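Local coordinates for putative methyltransferase protein (Bacteroides fragilis, PDB 5BP9) that binds S-adenosyl-L-homocysteine and probably acts as an S-adenosylmethionine-dependent methyltransferase, its substrate not established, at residues 98-103 with 274-279. Residues are numbered along the deposited sequence; the frame is centred on the assembly and turned at random.
Sequences LAMATG and LARLTV
Met100, a selenomethionine in the last turn of helix 92-100, alone carries the contact from its side, reaching Leu274 and Arg276 on strand 272-279. The backbones stay well apart, with 10.3 Å between the CA atoms of Met100 and Arg276. CG of Met100 lies beside the backbone N, and the chain then runs extended before turning at its end (chi3 73°). Its selenium lies 4.4 Å from CD2 of Leu274, a loose apolar touch, while the terminal CE comes within 3.4 Å of Arg276 NH2. The two long side chains cross at about a right angle, the methyl meeting the guanidinium obliquely. NH1 of the same group forms a salt bridge with Glu263 of strand 260-267, which probably helps hold the guanidinium in place. After Met100 the chain leaves helical geometry at Ala101, whose N still bonds to Leu98 O at 3.2 Å, and leads on to strand 104-108. The contact thus packs the end of helix 92-100 on one face of the mixed sheet of the Rossmann-like methyltransferase fold: Met100 also touches Leu198 and Ile265, on the strands flanking 272-279, and Leu274 packs against Leu93, Thr96 and Ala97 of the helix.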
ATOM      1  N   LEU A  98      12.207  -3.574   3.709  1.00 14.55           N
ATOM      2  CA  LEU A  98      12.231  -3.929   5.120  1.00 16.21           C
ATOM      3  C   LEU A  98      13.620  -3.871   5.723  1.00 16.36           C
ATOM      4  O   LEU A  98      13.788  -3.362   6.822  1.00 19.97           O
ATOM      5  CB  LEU A  98      11.604  -5.312   5.382  1.00 17.08           C
ATOM      6  CG  LEU A  98      10.144  -5.510   4.977  1.00 20.83           C
ATOM      7  CD1 LEU A  98       9.632  -6.811   5.569  1.00 29.03           C
ATOM      8  CD2 LEU A  98       9.238  -4.344   5.361  1.00 22.57           C
ATOM      9  N   ALA A  99      14.619  -4.347   4.978  1.00 16.14           N
ATOM     10  CA  ALA A  99      16.002  -4.312   5.448  1.00 17.45           C
ATOM     11  C   ALA A  99      16.540  -2.892   5.646  1.00 18.08           C
ATOM     12  O   ALA A  99      17.396  -2.658   6.528  1.00 23.09           O
ATOM     13  CB  ALA A  99      16.876  -5.107   4.493  1.00 22.23           C
HETATM   14  N   MSE A 100      16.029  -1.952   4.847  1.00 15.65           N
HETATM   15  CA  MSE A 100      16.430  -0.545   4.888  1.00 18.51           C
HETATM   16  C   MSE A 100      15.691   0.276   5.923  1.00 18.52           C
HETATM   17  O   MSE A 100      16.126   1.366   6.257  1.00 20.47           O
HETATM   18  CB  MSE A 100      16.130   0.135   3.538  1.00 20.86           C
HETATM   19  CG  MSE A 100      17.120  -0.280   2.496  1.00 24.45           C
HETATM   20 SE   MSE A 100      16.367   0.391   0.813  1.00 24.86          SE
HETATM   21  CE  MSE A 100      16.757   2.262   1.181  1.00 19.91           C
ATOM     22  N   ALA A 101      14.568  -0.244   6.424  1.00 16.35           N
ATOM     23  CA  ALA A 101      13.708   0.481   7.319  1.00 16.92           C
ATOM     24  C   ALA A 101      14.366   0.620   8.678  1.00 16.71           C
ATOM     25  O   ALA A 101      14.792  -0.374   9.270  1.00 18.69           O
ATOM     26  CB  ALA A 101      12.375  -0.226   7.455  1.00 17.12           C
ATOM     27  N   THR A 102      14.408   1.858   9.176  1.00 17.86           N
ATOM     28  CA  THR A 102      15.026   2.139  10.462  1.00 17.79           C
ATOM     29  C   THR A 102      14.180   3.055  11.315  1.00 17.62           C
ATOM     30  O   THR A 102      13.257   3.725  10.842  1.00 18.63           O
ATOM     31  CB  THR A 102      16.448   2.755  10.321  1.00 18.46           C
ATOM     32  OG1 THR A 102      16.402   4.076   9.757  1.00 21.57           O
ATOM     33  CG2 THR A 102      17.325   1.878   9.464  1.00 22.88           C
ATOM     34  N   GLY A 103      14.528   3.098  12.595  1.00 18.16           N
ATOM     35  CA  GLY A 103      13.864   4.004  13.535  1.00 19.37           C
ATOM     36  C   GLY A 103      12.408   3.617  13.763  1.00 15.68           C
ATOM     37  O   GLY A 103      12.027   2.446  13.708  1.00 17.23           O
ATOM     38  N   LEU A 274      11.429   0.110  -6.591  1.00 15.84           N
ATOM     39  CA  LEU A 274      11.382   0.655  -5.237  1.00 13.65           C
ATOM     40  C   LEU A 274      12.025   2.011  -5.277  1.00 14.82           C
ATOM     41  O   LEU A 274      13.153   2.143  -5.783  1.00 15.82           O
ATOM     42  CB  LEU A 274      12.089  -0.255  -4.247  1.00 14.20           C
ATOM     43  CG  LEU A 274      12.148   0.225  -2.780  1.00 15.46           C
ATOM     44  CD1 LEU A 274      10.775   0.199  -2.117  1.00 17.12           C
ATOM     45  CD2 LEU A 274      13.169  -0.570  -1.990  1.00 17.82           C
ATOM     46  N   ALA A 275      11.303   3.019  -4.760  1.00 15.76           N
ATOM     47  CA  ALA A 275      11.807   4.375  -4.667  1.00 15.28           C
ATOM     48  C   ALA A 275      11.867   4.845  -3.222  1.00 13.65           C
ATOM     49  O   ALA A 275      11.138   4.351  -2.353  1.00 14.94           O
ATOM     50  CB  ALA A 275      10.929   5.332  -5.461  1.00 16.58           C
ATOM     51  N   ARG A 276      12.750   5.811  -2.990  1.00 14.60           N
ATOM     52  CA  ARG A 276      12.874   6.506  -1.699  1.00 13.15           C
ATOM     53  C   ARG A 276      12.530   7.963  -1.912  1.00 15.11           C
ATOM     54  O   ARG A 276      13.096   8.613  -2.798  1.00 17.94           O
ATOM     55  CB  ARG A 276      14.311   6.391  -1.147  1.00 16.26           C
ATOM     56  CG  ARG A 276      14.494   7.083   0.198  1.00 17.12           C
ATOM     57  CD  ARG A 276      15.756   6.618   0.916  1.00 23.97           C
ATOM     58  NE  ARG A 276      16.952   6.874   0.122  1.00 22.28           N
ATOM     59  CZ  ARG A 276      18.125   6.263   0.285  1.00 25.41           C
ATOM     60  NH1 ARG A 276      19.159   6.584  -0.509  1.00 25.60           N
ATOM     61  NH2 ARG A 276      18.274   5.335   1.223  1.00 26.99           N
ATOM     62  N   LEU A 277      11.592   8.462  -1.113  1.00 15.04           N
ATOM     63  CA  LEU A 277      11.155   9.850  -1.162  1.00 14.34           C
ATOM     64  C   LEU A 277      11.581  10.536   0.151  1.00 15.03           C
ATOM     65  O   LEU A 277      11.390  10.006   1.238  1.00 15.82           O
ATOM     66  CB  LEU A 277       9.629   9.947  -1.343  1.00 14.18           C
ATOM     67  CG  LEU A 277       9.032   9.133  -2.509  1.00 19.35           C
ATOM     68  CD1 LEU A 277       7.505   9.013  -2.413  1.00 18.83           C
ATOM     69  CD2 LEU A 277       9.404   9.725  -3.847  1.00 28.72           C
ATOM     70  N   THR A 278      12.125  11.726   0.017  1.00 15.22           N
ATOM     71  CA  THR A 278      12.572  12.534   1.156  1.00 17.28           C
ATOM     72  C   THR A 278      12.185  13.980   0.931  1.00 17.14           C
ATOM     73  O   THR A 278      12.021  14.414  -0.228  1.00 17.97           O
ATOM     74  CB  THR A 278      14.117  12.465   1.301  1.00 19.06           C
ATOM     75  OG1 THR A 278      14.720  12.803   0.045  1.00 21.47           O
ATOM     76  CG2 THR A 278      14.582  11.112   1.726  1.00 20.39           C
ATOM     77  N   VAL A 279      12.077  14.735   2.028  1.00 18.70           N
ATOM     78  CA  VAL A 279      11.796  16.166   1.945  1.00 19.82           C
ATOM     79  C   VAL A 279      13.018  16.822   1.312  1.00 20.55           C
ATOM     80  O   VAL A 279      14.136  16.521   1.697  1.00 22.50           O
ATOM     81  CB  VAL A 279      11.496  16.760   3.337  1.00 19.52           C
ATOM     82  CG1 VAL A 279      11.411  18.279   3.288  1.00 24.28           C
ATOM     83  CG2 VAL A 279      10.177  16.183   3.872  1.00 25.26           C
TER